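Local structure of cystathionine gamma-synthase (Xanthomonas oryzae pv. oryzae KACC 10331, 6LD9) at residues C[206-211]-C[335-340]; C[343-348]-C[371-376]; C[110-115]-C[157-162]. The protein probably uses pyridoxal 5'-phosphate to join cysteine to an activated homoserine, forming cystathionine on the route to methionine. The protein carries 2 engineered substitutions. All blocks are in the same frame, centred on the assembly; numbering follows the deposited sequence.

Read from the N terminus, the three contacts follow one another in series, none enclosing or crossing another. Contact 3 comes first: it closes a loop of 41 residues within the cofactor-binding domain, bringing the start of helix 113-124 up to the loop after strand 151-155. Contact 1 makes the longest closure, spanning 123 residues, and joins the loop after strand 202-206 of the seven-stranded sheet to the loop between strands 333-334 and 344-346 of the five-stranded sheet. Contact 2 then closes 22 residues by pairing two neighbouring strands of that second sheet. Contact 2 touches both of the others, through Ser374 and Gly339 and through Arg372 and Pro160. All three meet the cofactor-cystathionine adduct E9U.

Contact 1 of 3, residues C[206-211]-C[335-340]; sequences STTKYI and AESLGG. With E9U ((2~{S})-4-[(2~{R})-2-azanyl-3-oxidanyl-3-oxidanylidene-propyl]sulfanyl-2-[(~{E})-[2-methyl-3-oxidanyl-5-(phosphonooxymethyl)pyridin-4-yl]methylideneamino]butanoic acid), chain G.
A water spans the gap between Thr208 and Ser337, lying 2.6 Å from Ser337 OG and donating a hydrogen bond to Thr208 O. The two loops meet at the active site of a fold type I pyridoxal-phosphate enzyme. On one side, the small hydroxyl residues Ser206 and Thr208 both donate to phosphate oxygen O2P of E9U, with Thr208 OG1 at 2.8 Å from it. On the other, Ser337 N reaches carboxylate oxygen OT, and Glu336 OE2 accepts from the amino group NH at the far end of the adduct. Lys209, predicted to carry the cofactor in the resting enzyme, is not attached here. Its flexible chain bends at chi2 (-32°), which carries Lys209 CD past Leu338 O at 3.2 Å; the place of NZ is doubtful. Leu338 lies roughly perpendicular to this chain; its CD1 packs on the lysine methylenes while CD2 faces the carboxylate carbon of E9U. Leu338 O also receives a CA-H...O contact from Lys209 CA. Gly339, with a positive phi and no side chain, lets the backbone of Tyr210 come close, Tyr210 CA lying 3.5 Å from Gly339 O. Its CA also makes a CH-pi contact over the centre of the Tyr210 ring, 3.5 Å from the centroid.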
loop_
_atom_site.group_PDB
_atom_site.type_symbol
_atom_site.label_atom_id
_atom_site.label_comp_id
_atom_site.label_asym_id
_atom_site.label_seq_id
_atom_site.Cartn_x
_atom_site.Cartn_y
_atom_site.Cartn_z
ATOM N N SER C 206 5.803 -8.917 19.802
ATOM C CA SER C 206 4.777 -8.178 19.022
ATOM C C SER C 206 5.533 -7.126 18.237
ATOM O O SER C 206 6.053 -6.248 18.899
ATOM C CB SER C 206 3.750 -7.562 19.908
ATOM O OG SER C 206 2.929 -6.662 19.204
ATOM N N THR C 207 5.712 -7.272 16.939
ATOM C CA THR C 207 6.336 -6.226 16.099
ATOM C C THR C 207 5.434 -4.987 16.016
ATOM O O THR C 207 5.884 -3.956 15.498
ATOM C CB THR C 207 6.615 -6.736 14.697
ATOM O OG1 THR C 207 5.362 -7.152 14.153
ATOM C CG2 THR C 207 7.652 -7.832 14.741
ATOM N N THR C 208 4.200 -5.119 16.498
ATOM C CA THR C 208 3.210 -4.018 16.561
ATOM C C THR C 208 3.802 -2.836 17.358
ATOM O O THR C 208 3.421 -1.677 17.141
ATOM C CB THR C 208 1.951 -4.562 17.224
ATOM O OG1 THR C 208 1.548 -5.801 16.618
ATOM C CG2 THR C 208 0.811 -3.577 17.170
ATOM N N LYS C 209 4.741 -3.118 18.262
ATOM C CA LYS C 209 5.192 -2.161 19.288
ATOM C C LYS C 209 6.444 -1.462 18.712
ATOM O O LYS C 209 6.325 -0.797 17.627
ATOM C CB LYS C 209 5.223 -2.925 20.614
ATOM C CG LYS C 209 3.925 -3.677 21.056
ATOM C CD LYS C 209 2.663 -2.976 20.581
ATOM C CE LYS C 209 1.261 -3.339 21.082
ATOM N NZ LYS C 209 1.169 -4.747 21.463
ATOM N N TYR C 210 7.578 -1.472 19.393
ATOM C CA TYR C 210 8.775 -0.701 18.956
ATOM C C TYR C 210 9.352 -1.091 17.601
ATOM O O TYR C 210 9.874 -0.256 16.905
ATOM C CB TYR C 210 9.898 -0.808 19.971
ATOM C CG TYR C 210 9.534 -0.158 21.283
ATOM C CD1 TYR C 210 9.611 1.200 21.430
ATOM C CD2 TYR C 210 9.121 -0.907 22.354
ATOM C CE1 TYR C 210 9.268 1.826 22.617
ATOM C CE2 TYR C 210 8.806 -0.295 23.553
ATOM C CZ TYR C 210 8.893 1.084 23.720
ATOM O OH TYR C 210 8.548 1.684 24.936
ATOM N N ILE C 211 9.323 -2.336 17.222
ATOM C CA ILE C 211 9.994 -2.735 15.961
ATOM C C ILE C 211 9.317 -1.993 14.806
ATOM O O ILE C 211 10.009 -1.322 14.026
ATOM C CB ILE C 211 9.958 -4.250 15.802
ATOM C CG1 ILE C 211 10.886 -4.913 16.821
ATOM C CG2 ILE C 211 10.332 -4.643 14.401
ATOM C CD1 ILE C 211 10.716 -6.389 16.930
ATOM N N ALA C 335 -5.467 5.126 24.839
ATOM C CA ALA C 335 -5.571 4.049 23.846
ATOM C C ALA C 335 -4.705 2.881 24.287
ATOM O O ALA C 335 -3.777 3.103 25.027
ATOM C CB ALA C 335 -5.140 4.546 22.505
ATOM N N GLU C 336 -4.958 1.718 23.729
ATOM C CA GLU C 336 -4.112 0.506 23.908
ATOM C C GLU C 336 -2.890 0.577 22.985
ATOM O O GLU C 336 -2.775 1.521 22.190
ATOM C CB GLU C 336 -4.975 -0.750 23.683
ATOM C CG GLU C 336 -6.150 -0.829 24.682
ATOM C CD GLU C 336 -7.212 -1.910 24.480
ATOM O OE1 GLU C 336 -7.851 -2.293 25.498
ATOM O OE2 GLU C 336 -7.426 -2.358 23.315
ATOM N N SER C 337 -2.031 -0.420 23.080
ATOM C CA SER C 337 -0.734 -0.554 22.371
ATOM C C SER C 337 0.316 0.367 23.044
ATOM O O SER C 337 0.034 1.045 24.055
ATOM C CB SER C 337 -0.905 -0.290 20.898
ATOM O OG SER C 337 0.155 -0.807 20.096
ATOM N N LEU C 338 1.512 0.351 22.492
ATOM C CA LEU C 338 2.721 0.995 23.060
ATOM C C LEU C 338 3.767 0.855 21.957
ATOM O O LEU C 338 3.561 0.049 20.978
ATOM C CB LEU C 338 3.161 0.264 24.323
ATOM C CG LEU C 338 3.422 -1.242 24.106
ATOM C CD1 LEU C 338 4.883 -1.628 24.238
ATOM C CD2 LEU C 338 2.601 -2.101 25.050
ATOM N N GLY C 339 4.867 1.585 22.111
ATOM C CA GLY C 339 6.087 1.427 21.279
ATOM C C GLY C 339 6.004 2.327 20.100
ATOM O O GLY C 339 6.871 2.234 19.241
ATOM N N GLY C 340 4.979 3.134 20.033
ATOM C CA GLY C 340 4.867 4.066 18.906
ATOM C C GLY C 340 5.678 5.329 19.132
ATOM O O GLY C 340 5.942 5.723 20.291
HETATM N N1 E9U G . 3.254 -9.602 24.196
HETATM C C2 E9U G . 3.203 -8.438 24.940
HETATM C C3 E9U G . 2.202 -7.402 24.696
HETATM N N E9U G . 0.091 -5.571 24.157
HETATM C CA E9U G . -0.882 -4.484 23.891
HETATM C C E9U G . -0.807 -3.557 25.071
HETATM O O E9U G . -0.397 -4.034 26.183
HETATM C CB E9U G . -2.257 -5.117 23.659
HETATM C CG E9U G . -3.401 -4.206 23.820
HETATM S SD E9U G . -4.840 -4.995 24.479
HETATM C CE E9U G . -5.771 -5.849 23.224
HETATM C CZ E9U G . -7.296 -6.102 23.024
HETATM C CH E9U G . -7.573 -7.550 23.229
HETATM N NH E9U G . -8.346 -5.205 23.531
HETATM C C2A E9U G . 4.231 -8.188 26.021
HETATM C C4 E9U G . 1.229 -7.639 23.650
HETATM C C4A E9U G . 0.191 -6.626 23.406
HETATM C C5 E9U G . 1.390 -8.901 22.899
HETATM C C5A E9U G . 0.500 -9.278 21.779
HETATM C C6 E9U G . 2.415 -9.818 23.222
HETATM O O1P E9U G . -1.218 -7.258 20.002
HETATM O O2P E9U G . 0.615 -7.789 18.332
HETATM O O3 E9U G . 2.128 -6.307 25.436
HETATM O O3P E9U G . -0.914 -9.590 19.044
HETATM O O4P E9U G . 0.916 -8.669 20.548
HETATM O OT E9U G . -1.210 -2.354 24.941
HETATM O OX1 E9U G . -8.620 -7.968 23.668
HETATM O OX2 E9U G . -6.731 -8.368 22.891
HETATM P P E9U G . -0.258 -8.290 19.434
HETATM O O HOH W 1 1.358 0.397 18.145
#

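Contact 2 of 3, residues C[343-348]-C[371-376]; sequences SLIAHP and LRLSIG. With E9U ((2~{S})-4-[(2~{R})-2-azanyl-3-oxidanyl-3-oxidanylidene-propyl]sulfanyl-2-[(~{E})-[2-methyl-3-oxidanyl-5-(phosphonooxymethyl)pyridin-4-yl]methylideneamino]butanoic acid), chain G.
Arg372 leaves its strand with CG opposite the backbone N (chi1 -166°), runs on extended, and turns at chi3 (69°), which brings NH2 past Ala346 CB at 4.0 Å and on to the adduct. The guanidinium meets the E9U carboxylate edge-on and nearly in plane: NH1 donates to O and NH2 to OT, the latter at 2.9 Å and almost straight (176°). This paired grip suits arginine, whose two parallel N-H bonds match two carboxylate oxygens. The small Ala346 leaves room for the long chain beside it. The strands that carry these groups, 344-346 and 371-374, run antiparallel. Leu344-Ser374 and Ala346-Arg372 are hydrogen-bonded pairs, with Leu344 N 2.9 Å from Ser374 O and Arg372 N 2.9 Å from Ala346 O. Ile345 and Leu373 form the non-hydrogen-bonded pair between them; their side chains pack together on the other face, Ile345 CG1 3.8 Å from Leu373 CD2, and Ile345 also touches Phe325 of helix 318-326. Where the pairing ends, Ser343 OG accepts from Gly376 N at 2.7 Å and also bonds Glu378. An arginine holding the substrate's alpha-carboxylate from the C-terminal domain's sheet is characteristic of fold type I pyridoxal-phosphate enzymes.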
loop_
_atom_site.group_PDB
_atom_site.type_symbol
_atom_site.label_atom_id
_atom_site.label_comp_id
_atom_site.label_asym_id
_atom_site.label_seq_id
_atom_site.Cartn_x
_atom_site.Cartn_y
_atom_site.Cartn_z
ATOM N N SER C 343 3.021 9.304 21.891
ATOM C CA SER C 343 2.857 9.007 23.346
ATOM C C SER C 343 1.427 8.561 23.651
ATOM O O SER C 343 0.459 9.174 23.141
ATOM C CB SER C 343 3.278 10.199 24.169
ATOM O OG SER C 343 4.693 10.333 24.082
ATOM N N LEU C 344 1.303 7.558 24.511
ATOM C CA LEU C 344 0.010 6.922 24.831
ATOM C C LEU C 344 -0.122 6.758 26.338
ATOM O O LEU C 344 0.882 6.622 27.060
ATOM C CB LEU C 344 -0.025 5.546 24.197
ATOM C CG LEU C 344 0.076 5.475 22.684
ATOM C CD1 LEU C 344 0.232 4.018 22.228
ATOM C CD2 LEU C 344 -1.142 6.079 22.032
ATOM N N ILE C 345 -1.357 6.713 26.796
ATOM C CA ILE C 345 -1.688 6.376 28.197
ATOM C C ILE C 345 -2.771 5.306 28.168
ATOM O O ILE C 345 -3.659 5.355 27.302
ATOM C CB ILE C 345 -2.063 7.648 28.955
ATOM C CG1 ILE C 345 -2.269 7.353 30.428
ATOM C CG2 ILE C 345 -3.287 8.309 28.381
ATOM C CD1 ILE C 345 -2.376 8.622 31.261
ATOM N N ALA C 346 -2.689 4.373 29.107
ATOM C CA ALA C 346 -3.658 3.254 29.226
ATOM C C ALA C 346 -3.976 3.031 30.704
ATOM O O ALA C 346 -3.112 3.369 31.557
ATOM C CB ALA C 346 -3.142 2.006 28.546
ATOM N N HIS C 347 -5.228 2.647 30.970
ATOM C CA HIS C 347 -5.767 2.115 32.258
ATOM C C HIS C 347 -5.934 0.598 32.150
ATOM O O HIS C 347 -6.977 0.126 31.664
ATOM C CB HIS C 347 -7.104 2.767 32.608
ATOM C CG HIS C 347 -7.696 2.303 33.903
ATOM N ND1 HIS C 347 -8.810 1.479 33.944
ATOM C CD2 HIS C 347 -7.391 2.626 35.181
ATOM C CE1 HIS C 347 -9.117 1.267 35.202
ATOM N NE2 HIS C 347 -8.268 1.969 35.969
ATOM N N PRO C 348 -4.887 -0.181 32.512
ATOM C CA PRO C 348 -4.853 -1.618 32.250
ATOM C C PRO C 348 -6.026 -2.461 32.772
ATOM O O PRO C 348 -6.473 -3.422 32.071
ATOM C CB PRO C 348 -3.580 -2.060 32.974
ATOM C CG PRO C 348 -2.680 -0.843 32.854
ATOM C CD PRO C 348 -3.616 0.315 33.087
ATOM N N LEU C 371 -2.116 3.662 36.031
ATOM C CA LEU C 371 -1.906 4.276 34.686
ATOM C C LEU C 371 -0.530 3.875 34.139
ATOM O O LEU C 371 0.423 3.819 34.903
ATOM C CB LEU C 371 -2.008 5.778 34.863
ATOM C CG LEU C 371 -3.386 6.252 35.301
ATOM C CD1 LEU C 371 -3.399 7.761 35.432
ATOM C CD2 LEU C 371 -4.423 5.769 34.304
ATOM N N ARG C 372 -0.495 3.524 32.857
ATOM C CA ARG C 372 0.662 3.053 32.095
ATOM C C ARG C 372 0.970 4.091 30.999
ATOM O O ARG C 372 0.114 4.366 30.173
ATOM C CB ARG C 372 0.315 1.702 31.486
ATOM C CG ARG C 372 1.522 0.966 30.958
ATOM C CD ARG C 372 1.223 -0.247 30.147
ATOM N NE ARG C 372 0.616 0.111 28.896
ATOM C CZ ARG C 372 0.160 -0.775 28.008
ATOM N NH1 ARG C 372 0.244 -2.068 28.236
ATOM N NH2 ARG C 372 -0.358 -0.366 26.864
ATOM N N LEU C 373 2.198 4.591 30.934
ATOM C CA LEU C 373 2.655 5.498 29.865
ATOM C C LEU C 373 3.528 4.738 28.899
ATOM O O LEU C 373 4.356 3.967 29.335
ATOM C CB LEU C 373 3.441 6.641 30.479
ATOM C CG LEU C 373 2.679 7.398 31.543
ATOM C CD1 LEU C 373 3.585 8.410 32.142
ATOM C CD2 LEU C 373 1.431 8.042 30.965
ATOM N N SER C 374 3.230 4.908 27.623
ATOM C CA SER C 374 4.158 4.598 26.530
ATOM C C SER C 374 4.716 5.955 26.110
ATOM O O SER C 374 3.929 6.784 25.535
ATOM C CB SER C 374 3.524 3.831 25.393
ATOM O OG SER C 374 4.475 3.584 24.335
ATOM N N ILE C 375 6.028 6.160 26.326
ATOM C CA ILE C 375 6.588 7.497 26.046
ATOM C C ILE C 375 7.126 7.503 24.641
ATOM O O ILE C 375 7.899 6.619 24.307
ATOM C CB ILE C 375 7.534 7.931 27.153
ATOM C CG1 ILE C 375 6.621 8.183 28.343
ATOM C CG2 ILE C 375 8.336 9.191 26.791
ATOM C CD1 ILE C 375 7.255 8.047 29.618
ATOM N N GLY C 376 6.598 8.454 23.863
ATOM C CA GLY C 376 6.961 8.726 22.462
ATOM C C GLY C 376 8.210 9.572 22.328
ATOM O O GLY C 376 8.973 9.679 23.321
HETATM N N1 E9U G . 3.254 -9.602 24.196
HETATM C C2 E9U G . 3.203 -8.438 24.940
HETATM C C3 E9U G . 2.202 -7.402 24.696
HETATM N N E9U G . 0.091 -5.571 24.157
HETATM C CA E9U G . -0.882 -4.484 23.891
HETATM C C E9U G . -0.807 -3.557 25.071
HETATM O O E9U G . -0.397 -4.034 26.183
HETATM C CB E9U G . -2.257 -5.117 23.659
HETATM C CG E9U G . -3.401 -4.206 23.820
HETATM S SD E9U G . -4.840 -4.995 24.479
HETATM C CE E9U G . -5.771 -5.849 23.224
HETATM C CZ E9U G . -7.296 -6.102 23.024
HETATM C CH E9U G . -7.573 -7.550 23.229
HETATM N NH E9U G . -8.346 -5.205 23.531
HETATM C C2A E9U G . 4.231 -8.188 26.021
HETATM C C4 E9U G . 1.229 -7.639 23.650
HETATM C C4A E9U G . 0.191 -6.626 23.406
HETATM C C5 E9U G . 1.390 -8.901 22.899
HETATM C C5A E9U G . 0.500 -9.278 21.779
HETATM C C6 E9U G . 2.415 -9.818 23.222
HETATM O O1P E9U G . -1.218 -7.258 20.002
HETATM O O2P E9U G . 0.615 -7.789 18.332
HETATM O O3 E9U G . 2.128 -6.307 25.436
HETATM O O3P E9U G . -0.914 -9.590 19.044
HETATM O O4P E9U G . 0.916 -8.669 20.548
HETATM O OT E9U G . -1.210 -2.354 24.941
HETATM O OX1 E9U G . -8.620 -7.968 23.668
HETATM O OX2 E9U G . -6.731 -8.368 22.891
HETATM P P E9U G . -0.258 -8.290 19.434
#

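Contact 3 of 3, residues C[110-115]-C[157-162]. With E9U ((2~{S})-4-[(2~{R})-2-azanyl-3-oxidanyl-3-oxidanylidene-propyl]sulfanyl-2-[(~{E})-[2-methyl-3-oxidanyl-5-(phosphonooxymethyl)pyridin-4-yl]methylideneamino]butanoic acid), chain G.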
loop_
_atom_site.group_PDB
_atom_site.type_symbol
_atom_site.label_atom_id
_atom_site.label_comp_id
_atom_site.label_asym_id
_atom_site.label_seq_id
_atom_site.Cartn_x
_atom_site.Cartn_y
_atom_site.Cartn_z
ATOM N N ASP C 110 2.327 -12.263 35.989
ATOM C CA ASP C 110 2.059 -10.859 35.595
ATOM C C ASP C 110 2.293 -10.630 34.091
ATOM O O ASP C 110 2.529 -9.458 33.681
ATOM C CB ASP C 110 2.944 -9.944 36.412
ATOM C CG ASP C 110 4.453 -10.028 36.193
ATOM O OD1 ASP C 110 4.991 -10.983 35.558
ATOM O OD2 ASP C 110 5.112 -9.115 36.735
ATOM N N ALA C 111 2.240 -11.692 33.291
ATOM C CA ALA C 111 2.190 -11.608 31.811
ATOM C C ALA C 111 1.016 -10.715 31.297
ATOM O O ALA C 111 -0.005 -10.535 32.013
ATOM C CB ALA C 111 2.144 -13.009 31.250
ATOM N N TYR C 112 1.210 -10.103 30.122
ATOM C CA TYR C 112 0.180 -9.422 29.296
ATOM C C TYR C 112 -1.117 -10.223 29.392
ATOM O O TYR C 112 -1.066 -11.455 29.236
ATOM C CB TYR C 112 0.702 -9.297 27.857
ATOM C CG TYR C 112 -0.346 -8.911 26.860
ATOM C CD1 TYR C 112 -1.155 -7.796 27.081
ATOM C CD2 TYR C 112 -0.612 -9.721 25.757
ATOM C CE1 TYR C 112 -2.192 -7.485 26.218
ATOM C CE2 TYR C 112 -1.648 -9.413 24.881
ATOM C CZ TYR C 112 -2.421 -8.281 25.108
ATOM O OH TYR C 112 -3.468 -8.003 24.290
ATOM N N GLY C 113 -2.229 -9.549 29.685
ATOM C CA GLY C 113 -3.567 -10.163 29.845
ATOM C C GLY C 113 -4.028 -10.943 28.609
ATOM O O GLY C 113 -4.729 -11.955 28.779
ATOM N N GLY C 114 -3.570 -10.575 27.416
ATOM C CA GLY C 114 -3.804 -11.384 26.221
ATOM C C GLY C 114 -3.106 -12.727 26.286
ATOM O O GLY C 114 -3.709 -13.750 25.864
ATOM N N SER C 115 -1.868 -12.763 26.746
ATOM C CA SER C 115 -1.144 -14.050 26.939
ATOM C C SER C 115 -1.905 -14.932 27.948
ATOM O O SER C 115 -2.140 -16.123 27.674
ATOM C CB SER C 115 0.244 -13.791 27.391
ATOM O OG SER C 115 0.939 -12.879 26.538
ATOM N N PRO C 157 10.993 -6.800 30.627
ATOM C CA PRO C 157 10.213 -6.391 31.778
ATOM C C PRO C 157 8.714 -6.631 31.526
ATOM O O PRO C 157 8.273 -6.539 30.409
ATOM C CB PRO C 157 10.352 -4.858 31.844
ATOM C CG PRO C 157 11.553 -4.568 30.999
ATOM C CD PRO C 157 11.628 -5.662 29.970
ATOM N N SER C 158 7.974 -6.867 32.598
ATOM C CA SER C 158 6.580 -7.343 32.567
ATOM C C SER C 158 5.616 -6.157 32.272
ATOM O O SER C 158 5.908 -5.021 32.598
ATOM C CB SER C 158 6.264 -8.085 33.855
ATOM O OG SER C 158 6.085 -7.224 35.000
ATOM N N ASN C 159 4.476 -6.451 31.672
ATOM C CA ASN C 159 3.440 -5.481 31.274
ATOM C C ASN C 159 2.300 -5.657 32.256
ATOM O O ASN C 159 1.638 -6.667 32.149
ATOM C CB ASN C 159 3.021 -5.808 29.843
ATOM C CG ASN C 159 1.870 -4.987 29.302
ATOM O OD1 ASN C 159 1.477 -5.256 28.141
ATOM N ND2 ASN C 159 1.383 -3.996 30.066
ATOM N N PRO C 160 1.912 -4.680 33.099
ATOM C CA PRO C 160 2.421 -3.306 33.071
ATOM C C PRO C 160 3.166 -2.787 34.311
ATOM O O PRO C 160 3.374 -1.600 34.406
ATOM C CB PRO C 160 1.067 -2.595 33.104
ATOM C CG PRO C 160 0.363 -3.323 34.268
ATOM C CD PRO C 160 0.755 -4.779 34.022
ATOM N N LEU C 161 3.610 -3.663 35.200
ATOM C CA LEU C 161 4.350 -3.243 36.423
ATOM C C LEU C 161 5.888 -3.241 36.288
ATOM O O LEU C 161 6.560 -2.870 37.252
ATOM C CB LEU C 161 3.884 -4.186 37.515
ATOM C CG LEU C 161 2.479 -3.833 37.982
ATOM C CD1 LEU C 161 1.844 -5.031 38.659
ATOM C CD2 LEU C 161 2.517 -2.602 38.897
ATOM N N LEU C 162 6.422 -3.556 35.118
ATOM C CA LEU C 162 7.873 -3.509 34.782
ATOM C C LEU C 162 8.701 -4.348 35.784
ATOM O O LEU C 162 9.751 -3.911 36.190
ATOM C CB LEU C 162 8.302 -2.039 34.765
ATOM C CG LEU C 162 7.851 -1.170 33.599
ATOM C CD1 LEU C 162 8.252 -1.759 32.287
ATOM C CD2 LEU C 162 6.376 -0.936 33.596
HETATM N N1 E9U G . 3.254 -9.602 24.196
HETATM C C2 E9U G . 3.203 -8.438 24.940
HETATM C C3 E9U G . 2.202 -7.402 24.696
HETATM N N E9U G . 0.091 -5.571 24.157
HETATM C CA E9U G . -0.882 -4.484 23.891
HETATM C C E9U G . -0.807 -3.557 25.071
HETATM O O E9U G . -0.397 -4.034 26.183
HETATM C CB E9U G . -2.257 -5.117 23.659
HETATM C CG E9U G . -3.401 -4.206 23.820
HETATM S SD E9U G . -4.840 -4.995 24.479
HETATM C CE E9U G . -5.771 -5.849 23.224
HETATM C CZ E9U G . -7.296 -6.102 23.024
HETATM C CH E9U G . -7.573 -7.550 23.229
HETATM N NH E9U G . -8.346 -5.205 23.531
HETATM C C2A E9U G . 4.231 -8.188 26.021
HETATM C C4 E9U G . 1.229 -7.639 23.650
HETATM C C4A E9U G . 0.191 -6.626 23.406
HETATM C C5 E9U G . 1.390 -8.901 22.899
HETATM C C5A E9U G . 0.500 -9.278 21.779
HETATM C C6 E9U G . 2.415 -9.818 23.222
HETATM O O1P E9U G . -1.218 -7.258 20.002
HETATM O O2P E9U G . 0.615 -7.789 18.332
HETATM O O3 E9U G . 2.128 -6.307 25.436
HETATM O O3P E9U G . -0.914 -9.590 19.044
HETATM O O4P E9U G . 0.916 -8.669 20.548
HETATM O OT E9U G . -1.210 -2.354 24.941
HETATM O OX1 E9U G . -8.620 -7.968 23.668
HETATM O OX2 E9U G . -6.731 -8.368 22.891
HETATM P P E9U G . -0.258 -8.290 19.434
HETATM O O HOH W 2 3.321 -6.764 35.027
#
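Tyr112 and Asn159 extend alongside one another, ring and amide nearly parallel (11° apart), and both line the cofactor site of this fold type I pyridoxal-phosphate enzyme. With CG opposite the backbone N (chi1 167°), the tyrosine passes along the adduct. Its CB lies 3.9 Å from E9U C2; CG follows over C3, and CD2 comes 3.5 Å from C4 of the pyridine. CD1 is the ring atom on the Asn159 side. Farther out, CZ sits 3.5 Å from the imine carbon C4A, and OH ends beside the CB and sulfur of the cystathionine part, where it is hydrogen-bonded to Arg59 of the second subunit. A flat, broad ring tipped with a hydroxyl suits a place that covers the cofactor and also reaches a charged partner. The face turned away from C4A rests on Gly114 N, in the first turn of helix 113-124. Closer to the start of each segment, Ser158 OG donates to Asp110 OD2 at 2.7 Å, meeting it from above the carboxylate plane; Arg163 forms a salt bridge with the same oxygen. A water completes the join: it donates to Asp110 O and to Ser158 OG, 2.8 Å away, and accepts from Leu161 N at 3.1 Å.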